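PDB 3P2H: AHL synthase from Burkholderia glumae, which probably catalyses the synthesis of N-acyl-homoserine lactone quorum-sensing signals from acyl-carrier-protein-bound fatty acyl groups and S-adenosyl-L-methionine. Local coordinates for residues T143-E148 / M171-W176; V156-A161 / C175-D180. The protein carries 3 engineered substitutions. One frame throughout, in Å; residues are numbered along the deposited sequence.

Contact 1 of 2, residues T143-E148 / M171-W176; sequences TFCSME and MVVACW. Engineered in segment 143-148: Met147 (natural residue Ile). With NOO (N-(3-oxocyclohex-1-en-1-yl)octanamide), chain C.
Phe144 and Val172 meet through matching first torsions: the ring carbon CG of Phe144 (chi1 -69°) and the methyl CG1 of Val172 (chi1 -53°) each lie opposite their own carbonyl carbon. The methyl reaches the ring obliquely, with Val172 CG1 3.7 Å from Phe144 CD1. One face of the same ring carries the inhibitor, whose C3 stands 4.0 Å above the plane and over the ring centre, so the strand pairing shapes a wall of the ligand pocket. Thr143 makes the next part of that wall. Its methyl CG2 is wedged between Cys175 CB, at a tight 3.3 Å, and the octanoyl chain, where it lies 3.4 Å from C12. The methyl CE of Met147, an engineered residue, touches C2 of the cyclohexenone ring.

The backbone sets this geometry. Thr143 and Val173 form an antiparallel hydrogen-bonded pair, and Phe144 opposite Val172 is the non-hydrogen-bonded pair that follows. The pattern then runs on into the helix: Cys145 N, in the first helical turn, bonds Met171 O at 3.0 Å, and a water linking Ser146 N to Met171 O gives that carbonyl a second donor. Cys145 SG rests on Met171 CG at 3.5 Å. Phe144, the N-cap residue, has its carbonyl O gripped twice, by Glu148 N and by Thr143 OG1, the hydroxyl coming from above the carbonyl plane. Glu148 crosses Val173 at about a right angle, and its carboxylate is held by a salt bridge to Arg160.

Strand 138-144 runs parallel to strand 97-105 and antiparallel to strand 170-178, while helix 145-154 leaves the sheet directly after Phe144. Val172 also packs on Val165 of strand 165-167, and Met147 on Phe103 of strand 97-105.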
ATOM      1  N   THR A 143      -2.625  -7.096  -4.786  1.00 20.47           N
ATOM      2  CA  THR A 143      -2.648  -5.979  -5.715  1.00 22.11           C
ATOM      3  C   THR A 143      -3.468  -6.307  -6.948  1.00 21.59           C
ATOM      4  O   THR A 143      -3.469  -7.445  -7.414  1.00 20.79           O
ATOM      5  CB  THR A 143      -1.222  -5.618  -6.179  1.00 24.29           C
ATOM      6  OG1 THR A 143      -0.954  -6.239  -7.442  1.00 26.78           O
ATOM      7  CG2 THR A 143      -0.205  -6.126  -5.185  1.00 24.82           C
ATOM      8  N   PHE A 144      -4.177  -5.308  -7.464  1.00 20.86           N
ATOM      9  CA  PHE A 144      -4.960  -5.492  -8.675  1.00 21.58           C
ATOM     10  C   PHE A 144      -3.912  -5.832  -9.737  1.00 21.29           C
ATOM     11  O   PHE A 144      -2.806  -5.296  -9.700  1.00 20.31           O
ATOM     12  CB  PHE A 144      -5.664  -4.188  -9.050  1.00 24.37           C
ATOM     13  CG  PHE A 144      -6.768  -3.790  -8.108  1.00 27.84           C
ATOM     14  CD1 PHE A 144      -6.853  -4.329  -6.830  1.00 30.17           C
ATOM     15  CD2 PHE A 144      -7.709  -2.839  -8.494  1.00 30.54           C
ATOM     16  CE1 PHE A 144      -7.862  -3.925  -5.948  1.00 32.37           C
ATOM     17  CE2 PHE A 144      -8.715  -2.431  -7.624  1.00 29.96           C
ATOM     18  CZ  PHE A 144      -8.793  -2.971  -6.352  1.00 29.95           C
ATOM     19  N   CYS A 145      -4.233  -6.723 -10.666  1.00 20.32           N
ATOM     20  CA  CYS A 145      -3.252  -7.063 -11.685  1.00 21.36           C
ATOM     21  C   CYS A 145      -2.906  -5.838 -12.528  1.00 21.16           C
ATOM     22  O   CYS A 145      -1.794  -5.713 -13.020  1.00 21.53           O
ATOM     23  CB  CYS A 145      -3.762  -8.205 -12.563  1.00 21.79           C
ATOM     24  SG  CYS A 145      -3.713  -9.802 -11.720  1.00 23.17           S
ATOM     25  N   SER A 146      -3.854  -4.920 -12.682  1.00 20.57           N
ATOM     26  CA  SER A 146      -3.589  -3.717 -13.461  1.00 19.45           C
ATOM     27  C   SER A 146      -2.496  -2.896 -12.778  1.00 19.11           C
ATOM     28  O   SER A 146      -1.673  -2.263 -13.440  1.00 18.28           O
ATOM     29  CB  SER A 146      -4.866  -2.887 -13.605  1.00 20.82           C
ATOM     30  OG  SER A 146      -5.401  -2.556 -12.342  1.00 21.36           O
ATOM     31  N   MET A 147      -2.496  -2.911 -11.448  1.00 17.91           N
ATOM     32  CA  MET A 147      -1.495  -2.188 -10.668  1.00 18.42           C
ATOM     33  C   MET A 147      -0.176  -2.954 -10.771  1.00 17.83           C
ATOM     34  O   MET A 147       0.897  -2.361 -10.834  1.00 16.33           O
ATOM     35  CB  MET A 147      -1.938  -2.092  -9.204  1.00 20.29           C
ATOM     36  CG  MET A 147      -0.977  -1.337  -8.299  1.00 22.53           C
ATOM     37  SD  MET A 147      -0.643   0.346  -8.861  1.00 23.72           S
ATOM     38  CE  MET A 147      -2.071   1.184  -8.246  1.00 21.64           C
ATOM     39  N   GLU A 148      -0.274  -4.280 -10.791  1.00 18.47           N
ATOM     40  CA  GLU A 148       0.902  -5.138 -10.915  1.00 19.16           C
ATOM     41  C   GLU A 148       1.628  -4.800 -12.210  1.00 20.37           C
ATOM     42  O   GLU A 148       2.856  -4.787 -12.260  1.00 20.35           O
ATOM     43  CB  GLU A 148       0.495  -6.617 -10.955  1.00 19.76           C
ATOM     44  CG  GLU A 148       1.662  -7.561 -11.254  1.00 19.28           C
ATOM     45  CD  GLU A 148       1.218  -8.994 -11.494  1.00 20.00           C
ATOM     46  OE1 GLU A 148       0.327  -9.205 -12.342  1.00 18.00           O
ATOM     47  OE2 GLU A 148       1.767  -9.907 -10.843  1.00 18.99           O
ATOM     48  N   MET A 171      -9.713  -8.698 -11.004  1.00 21.92           N
ATOM     49  CA  MET A 171      -8.534  -9.558 -11.052  1.00 21.83           C
ATOM     50  C   MET A 171      -7.433  -9.017 -10.151  1.00 20.19           C
ATOM     51  O   MET A 171      -6.993  -7.879 -10.316  1.00 20.05           O
ATOM     52  CB  MET A 171      -8.010  -9.669 -12.485  1.00 23.95           C
ATOM     53  CG  MET A 171      -6.912 -10.720 -12.673  1.00 28.02           C
ATOM     54  SD  MET A 171      -7.494 -12.441 -12.492  1.00 30.85           S
ATOM     55  CE  MET A 171      -8.668 -12.512 -13.830  1.00 28.01           C
ATOM     56  N   VAL A 172      -6.998  -9.835  -9.198  1.00 18.36           N
ATOM     57  CA  VAL A 172      -5.946  -9.453  -8.263  1.00 18.04           C
ATOM     58  C   VAL A 172      -4.981 -10.611  -8.043  1.00 17.50           C
ATOM     59  O   VAL A 172      -5.240 -11.745  -8.457  1.00 18.41           O
ATOM     60  CB  VAL A 172      -6.524  -9.046  -6.887  1.00 18.13           C
ATOM     61  CG1 VAL A 172      -7.603  -7.986  -7.060  1.00 18.12           C
ATOM     62  CG2 VAL A 172      -7.085 -10.271  -6.180  1.00 19.11           C
ATOM     63  N   VAL A 173      -3.869 -10.321  -7.382  1.00 15.54           N
ATOM     64  CA  VAL A 173      -2.876 -11.339  -7.108  1.00 15.20           C
ATOM     65  C   VAL A 173      -2.010 -10.929  -5.932  1.00 15.53           C
ATOM     66  O   VAL A 173      -1.753  -9.745  -5.728  1.00 16.27           O
ATOM     67  CB  VAL A 173      -1.976 -11.576  -8.349  1.00 15.16           C
ATOM     68  CG1 VAL A 173      -1.116 -10.343  -8.618  1.00 15.73           C
ATOM     69  CG2 VAL A 173      -1.123 -12.803  -8.139  1.00 16.33           C
ATOM     70  N   ALA A 174      -1.582 -11.904  -5.137  1.00 16.54           N
ATOM     71  CA  ALA A 174      -0.713 -11.612  -4.005  1.00 16.32           C
ATOM     72  C   ALA A 174       0.613 -11.266  -4.673  1.00 16.34           C
ATOM     73  O   ALA A 174       1.113 -12.032  -5.497  1.00 15.83           O
ATOM     74  CB  ALA A 174      -0.572 -12.831  -3.118  1.00 16.24           C
ATOM     75  N   CYS A 175       1.185 -10.123  -4.319  1.00 17.81           N
ATOM     76  CA  CYS A 175       2.414  -9.676  -4.965  1.00 17.97           C
ATOM     77  C   CYS A 175       3.564  -9.313  -4.034  1.00 18.15           C
ATOM     78  O   CYS A 175       3.366  -8.682  -2.991  1.00 17.94           O
ATOM     79  CB  CYS A 175       2.067  -8.474  -5.857  1.00 19.73           C
ATOM     80  SG  CYS A 175       3.371  -7.751  -6.894  1.00 21.50           S
ATOM     81  N   TRP A 176       4.764  -9.738  -4.424  1.00 16.27           N
ATOM     82  CA  TRP A 176       5.986  -9.439  -3.690  1.00 15.73           C
ATOM     83  C   TRP A 176       6.685  -8.296  -4.418  1.00 15.98           C
ATOM     84  O   TRP A 176       6.549  -8.149  -5.632  1.00 17.07           O
ATOM     85  CB  TRP A 176       6.986 -10.603  -3.728  1.00 16.27           C
ATOM     86  CG  TRP A 176       6.703 -11.832  -2.934  1.00 15.51           C
ATOM     87  CD1 TRP A 176       6.356 -13.057  -3.423  1.00 15.87           C
ATOM     88  CD2 TRP A 176       6.866 -11.998  -1.519  1.00 17.37           C
ATOM     89  NE1 TRP A 176       6.302 -13.978  -2.406  1.00 16.23           N
ATOM     90  CE2 TRP A 176       6.608 -13.355  -1.225  1.00 17.81           C
ATOM     91  CE3 TRP A 176       7.210 -11.131  -0.472  1.00 17.09           C
ATOM     92  CZ2 TRP A 176       6.681 -13.869   0.076  1.00 18.73           C
ATOM     93  CZ3 TRP A 176       7.285 -11.643   0.824  1.00 18.58           C
ATOM     94  CH2 TRP A 176       7.020 -13.000   1.083  1.00 19.87           C
TER
HETATM   95  C1  NOO C 300      -5.752   0.386  -7.625  1.00 40.41           C
HETATM   96  O1  NOO C 300      -5.651   0.228  -8.838  1.00 41.44           O
HETATM   97  C2  NOO C 300      -4.944  -0.432  -6.625  1.00 39.87           C
HETATM   98  C3  NOO C 300      -5.427  -0.735  -5.346  1.00 40.01           C
HETATM   99  C4  NOO C 300      -6.721  -0.030  -4.890  1.00 40.85           C
HETATM  100  C5  NOO C 300      -6.951   1.401  -5.520  1.00 40.83           C
HETATM  101  C6  NOO C 300      -6.765   1.435  -7.068  1.00 40.21           C
HETATM  102  N7  NOO C 300      -4.814  -1.673  -4.411  1.00 39.44           N
HETATM  103  C8  NOO C 300      -4.529  -1.661  -3.020  1.00 38.91           C
HETATM  104  O8  NOO C 300      -5.346  -1.401  -2.143  1.00 39.35           O
HETATM  105  C9  NOO C 300      -3.103  -2.001  -2.530  1.00 37.38           C
HETATM  106  C10 NOO C 300      -2.073  -2.629  -3.504  1.00 37.02           C
HETATM  107  C11 NOO C 300      -1.067  -3.502  -2.705  1.00 34.23           C
HETATM  108  C12 NOO C 300       0.372  -3.388  -3.237  1.00 33.44           C
HETATM  109  C13 NOO C 300       1.315  -4.364  -2.499  1.00 31.80           C
HETATM  110  C14 NOO C 300       2.452  -4.855  -3.416  1.00 27.57           C
HETATM  111  C15 NOO C 300       3.514  -5.631  -2.631  1.00 25.11           C
HETATM  112  O   HOH W   1      -6.842  -5.882 -11.954  1.00 22.59           O

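Contact 2 of 2, residues V156-A161 / C175-D180; sequences VHAHRA and CWIDID. With NOO (N-(3-oxocyclohex-1-en-1-yl)octanamide), chain C.
His159 and Trp176 form an antiparallel hydrogen-bonded pair where strand 157-160 runs beside the end of strand 170-178, at the edge of a mixed sheet consistent with an acetyltransferase-like (GNAT) fold. Trp176 N gives a short bond of 2.7 Å to His159 O, and His159 N returns one to Trp176 O. On the same side of the sheet their side chains lie against each other: Trp176 CB sits over a face of the His159 imidazole, 3.5 Å from its centroid, a CH-pi contact, while the rings themselves, near parallel, are slid apart. Ala161 CB also touches the indole, 3.4 Å from Trp176 CD1. On the opposite face, Ala158 CB lies 4.0 Å from Cys175 SG.

Farther toward the C-terminal end of strand 170-178, His157 meets two acids. With CG opposite the backbone N (chi1 179°), its ring presents ND1 to Asp180. The bond from His157 ND1 to Asp180 OD2 is 2.8 Å long, lies in the imidazole plane and meets the carboxylate on its syn side. Asp178 CG lies over one face of that imidazole; one acid at its edge and one over a face would probably stabilise a positive charge on the ring.

A second shell fixes these acids. Gln138 NE2 bonds Asp178 OD1. At the end of an inverse gamma turn centred on Ile179, Asp180 OD1 caps Thr183 N of the following helix, and the hydroxyl of Thr183 is hydrogen-bonded to both Asp178 O and His157 N.

Ile177 packs on Leu124 and Phe151 from two helices, and its CG1 comes within 3.9 Å of C15, the terminal methyl of the inhibitor.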
ATOM      1  N   VAL A 156      10.324  -1.868 -10.879  1.00 15.89           N
ATOM      2  CA  VAL A 156      10.639  -2.483  -9.594  1.00 14.77           C
ATOM      3  C   VAL A 156      10.662  -3.994  -9.746  1.00 14.56           C
ATOM      4  O   VAL A 156      10.119  -4.525 -10.703  1.00 16.56           O
ATOM      5  CB  VAL A 156       9.601  -2.107  -8.517  1.00 15.37           C
ATOM      6  CG1 VAL A 156       9.502  -0.591  -8.402  1.00 12.71           C
ATOM      7  CG2 VAL A 156       8.248  -2.714  -8.857  1.00 15.70           C
ATOM      8  N   HIS A 157      11.299  -4.687  -8.808  1.00 14.30           N
ATOM      9  CA  HIS A 157      11.351  -6.133  -8.882  1.00 14.92           C
ATOM     10  C   HIS A 157      10.146  -6.709  -8.168  1.00 15.04           C
ATOM     11  O   HIS A 157      10.177  -6.976  -6.967  1.00 15.33           O
ATOM     12  CB  HIS A 157      12.644  -6.680  -8.263  1.00 14.13           C
ATOM     13  CG  HIS A 157      12.742  -8.176  -8.294  1.00 14.67           C
ATOM     14  ND1 HIS A 157      13.803  -8.864  -7.744  1.00 12.94           N
ATOM     15  CD2 HIS A 157      11.904  -9.119  -8.795  1.00 15.12           C
ATOM     16  CE1 HIS A 157      13.614 -10.162  -7.900  1.00 14.12           C
ATOM     17  NE2 HIS A 157      12.469 -10.345  -8.534  1.00 15.12           N
ATOM     18  N   ALA A 158       9.075  -6.889  -8.925  1.00 15.46           N
ATOM     19  CA  ALA A 158       7.853  -7.448  -8.387  1.00 14.59           C
ATOM     20  C   ALA A 158       7.680  -8.869  -8.915  1.00 15.85           C
ATOM     21  O   ALA A 158       8.008  -9.157 -10.069  1.00 15.58           O
ATOM     22  CB  ALA A 158       6.668  -6.589  -8.801  1.00 14.66           C
ATOM     23  N   HIS A 159       7.181  -9.756  -8.064  1.00 14.65           N
ATOM     24  CA  HIS A 159       6.930 -11.135  -8.454  1.00 14.79           C
ATOM     25  C   HIS A 159       5.765 -11.675  -7.635  1.00 15.05           C
ATOM     26  O   HIS A 159       5.513 -11.232  -6.516  1.00 15.26           O
ATOM     27  CB  HIS A 159       8.186 -12.017  -8.304  1.00 15.33           C
ATOM     28  CG  HIS A 159       8.813 -11.984  -6.945  1.00 12.67           C
ATOM     29  ND1 HIS A 159       9.612 -10.947  -6.516  1.00 14.83           N
ATOM     30  CD2 HIS A 159       8.774 -12.875  -5.925  1.00 12.66           C
ATOM     31  CE1 HIS A 159      10.040 -11.200  -5.292  1.00 11.45           C
ATOM     32  NE2 HIS A 159       9.545 -12.363  -4.910  1.00 14.75           N
ATOM     33  N   ARG A 160       5.053 -12.636  -8.204  1.00 14.96           N
ATOM     34  CA  ARG A 160       3.878 -13.195  -7.557  1.00 15.65           C
ATOM     35  C   ARG A 160       4.104 -14.104  -6.355  1.00 15.01           C
ATOM     36  O   ARG A 160       5.040 -14.909  -6.326  1.00 14.03           O
ATOM     37  CB  ARG A 160       3.030 -13.907  -8.612  1.00 15.35           C
ATOM     38  CG  ARG A 160       2.509 -12.940  -9.656  1.00 15.03           C
ATOM     39  CD  ARG A 160       1.650 -13.606 -10.710  1.00 15.18           C
ATOM     40  NE  ARG A 160       1.037 -12.603 -11.575  1.00 16.13           N
ATOM     41  CZ  ARG A 160       0.229 -12.877 -12.593  1.00 13.88           C
ATOM     42  NH1 ARG A 160      -0.069 -14.136 -12.889  1.00 14.78           N
ATOM     43  NH2 ARG A 160      -0.284 -11.889 -13.309  1.00 15.44           N
ATOM     44  N   ALA A 161       3.235 -13.952  -5.359  1.00 13.82           N
ATOM     45  CA  ALA A 161       3.286 -14.759  -4.139  1.00 15.19           C
ATOM     46  C   ALA A 161       2.175 -15.806  -4.202  1.00 15.59           C
ATOM     47  O   ALA A 161       2.060 -16.658  -3.322  1.00 16.72           O
ATOM     48  CB  ALA A 161       3.099 -13.873  -2.908  1.00 14.75           C
ATOM     49  N   CYS A 175       1.185 -10.123  -4.319  1.00 17.81           N
ATOM     50  CA  CYS A 175       2.414  -9.676  -4.965  1.00 17.97           C
ATOM     51  C   CYS A 175       3.564  -9.313  -4.034  1.00 18.15           C
ATOM     52  O   CYS A 175       3.366  -8.682  -2.991  1.00 17.94           O
ATOM     53  CB  CYS A 175       2.067  -8.474  -5.857  1.00 19.73           C
ATOM     54  SG  CYS A 175       3.371  -7.751  -6.894  1.00 21.50           S
ATOM     55  N   TRP A 176       4.764  -9.738  -4.424  1.00 16.27           N
ATOM     56  CA  TRP A 176       5.986  -9.439  -3.690  1.00 15.73           C
ATOM     57  C   TRP A 176       6.685  -8.296  -4.418  1.00 15.98           C
ATOM     58  O   TRP A 176       6.549  -8.149  -5.632  1.00 17.07           O
ATOM     59  CB  TRP A 176       6.986 -10.603  -3.728  1.00 16.27           C
ATOM     60  CG  TRP A 176       6.703 -11.832  -2.934  1.00 15.51           C
ATOM     61  CD1 TRP A 176       6.356 -13.057  -3.423  1.00 15.87           C
ATOM     62  CD2 TRP A 176       6.866 -11.998  -1.519  1.00 17.37           C
ATOM     63  NE1 TRP A 176       6.302 -13.978  -2.406  1.00 16.23           N
ATOM     64  CE2 TRP A 176       6.608 -13.355  -1.225  1.00 17.81           C
ATOM     65  CE3 TRP A 176       7.210 -11.131  -0.472  1.00 17.09           C
ATOM     66  CZ2 TRP A 176       6.681 -13.869   0.076  1.00 18.73           C
ATOM     67  CZ3 TRP A 176       7.285 -11.643   0.824  1.00 18.58           C
ATOM     68  CH2 TRP A 176       7.020 -13.000   1.083  1.00 19.87           C
ATOM     69  N   ILE A 177       7.433  -7.497  -3.671  1.00 16.55           N
ATOM     70  CA  ILE A 177       8.256  -6.440  -4.244  1.00 15.57           C
ATOM     71  C   ILE A 177       9.562  -6.560  -3.461  1.00 17.00           C
ATOM     72  O   ILE A 177       9.587  -6.303  -2.254  1.00 16.75           O
ATOM     73  CB  ILE A 177       7.691  -5.018  -4.035  1.00 15.94           C
ATOM     74  CG1 ILE A 177       6.522  -4.758  -4.985  1.00 17.15           C
ATOM     75  CG2 ILE A 177       8.779  -3.992  -4.308  1.00 17.69           C
ATOM     76  CD1 ILE A 177       5.979  -3.334  -4.901  1.00 17.61           C
ATOM     77  N   ASP A 178      10.631  -6.988  -4.130  1.00 16.07           N
ATOM     78  CA  ASP A 178      11.923  -7.127  -3.466  1.00 15.87           C
ATOM     79  C   ASP A 178      12.601  -5.774  -3.368  1.00 15.50           C
ATOM     80  O   ASP A 178      12.775  -5.092  -4.374  1.00 15.50           O
ATOM     81  CB  ASP A 178      12.855  -8.075  -4.233  1.00 17.18           C
ATOM     82  CG  ASP A 178      12.458  -9.531  -4.099  1.00 18.63           C
ATOM     83  OD1 ASP A 178      11.551  -9.838  -3.301  1.00 18.11           O
ATOM     84  OD2 ASP A 178      13.068 -10.373  -4.794  1.00 20.49           O
ATOM     85  N   ILE A 179      12.975  -5.383  -2.157  1.00 14.83           N
ATOM     86  CA  ILE A 179      13.663  -4.113  -1.978  1.00 14.57           C
ATOM     87  C   ILE A 179      15.144  -4.378  -2.251  1.00 16.73           C
ATOM     88  O   ILE A 179      15.969  -4.423  -1.341  1.00 17.68           O
ATOM     89  CB  ILE A 179      13.457  -3.557  -0.549  1.00 14.51           C
ATOM     90  CG1 ILE A 179      11.959  -3.359  -0.290  1.00 14.30           C
ATOM     91  CG2 ILE A 179      14.193  -2.224  -0.397  1.00 16.21           C
ATOM     92  CD1 ILE A 179      11.607  -2.887   1.123  1.00 14.52           C
ATOM     93  N   ASP A 180      15.462  -4.579  -3.526  1.00 16.85           N
ATOM     94  CA  ASP A 180      16.826  -4.852  -3.940  1.00 16.79           C
ATOM     95  C   ASP A 180      17.358  -3.716  -4.814  1.00 17.60           C
ATOM     96  O   ASP A 180      16.690  -2.695  -4.998  1.00 14.14           O
ATOM     97  CB  ASP A 180      16.888  -6.185  -4.702  1.00 16.91           C
ATOM     98  CG  ASP A 180      15.946  -6.229  -5.899  1.00 16.90           C
ATOM     99  OD1 ASP A 180      15.441  -5.166  -6.322  1.00 16.36           O
ATOM    100  OD2 ASP A 180      15.722  -7.339  -6.428  1.00 17.73           O
TER
HETATM  101  C1  NOO C 300      -5.752   0.386  -7.625  1.00 40.41           C
HETATM  102  O1  NOO C 300      -5.651   0.228  -8.838  1.00 41.44           O
HETATM  103  C2  NOO C 300      -4.944  -0.432  -6.625  1.00 39.87           C
HETATM  104  C3  NOO C 300      -5.427  -0.735  -5.346  1.00 40.01           C
HETATM  105  C4  NOO C 300      -6.721  -0.030  -4.890  1.00 40.85           C
HETATM  106  C5  NOO C 300      -6.951   1.401  -5.520  1.00 40.83           C
HETATM  107  C6  NOO C 300      -6.765   1.435  -7.068  1.00 40.21           C
HETATM  108  N7  NOO C 300      -4.814  -1.673  -4.411  1.00 39.44           N
HETATM  109  C8  NOO C 300      -4.529  -1.661  -3.020  1.00 38.91           C
HETATM  110  O8  NOO C 300      -5.346  -1.401  -2.143  1.00 39.35           O
HETATM  111  C9  NOO C 300      -3.103  -2.001  -2.530  1.00 37.38           C
HETATM  112  C10 NOO C 300      -2.073  -2.629  -3.504  1.00 37.02           C
HETATM  113  C11 NOO C 300      -1.067  -3.502  -2.705  1.00 34.23           C
HETATM  114  C12 NOO C 300       0.372  -3.388  -3.237  1.00 33.44           C
HETATM  115  C13 NOO C 300       1.315  -4.364  -2.499  1.00 31.80           C
HETATM  116  C14 NOO C 300       2.452  -4.855  -3.416  1.00 27.57           C
HETATM  117  C15 NOO C 300       3.514  -5.631  -2.631  1.00 25.11           C

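Along the chain, strand 138-144 passes into helix 145-154, then strand 157-160, a short strand 165-167 and finally strand 170-178. Contact 1 closes this excursion over 22 intervening residues. Contact 2 opens inside that span, closes a shorter loop of 13 residues and ends further on at Asp180, so the two closures cross rather than nest, sharing Cys175 and Trp176. Strand 170-178 is the common element, pairing with strand 138-144 in one contact and with strand 157-160 in the other. A probable hydrogen bond of 2.9 Å between Ala161 N and Ala174 O joins the two directly, tying the end of strand 157-160 to strand 170-178, while both contacts border the inhibitor.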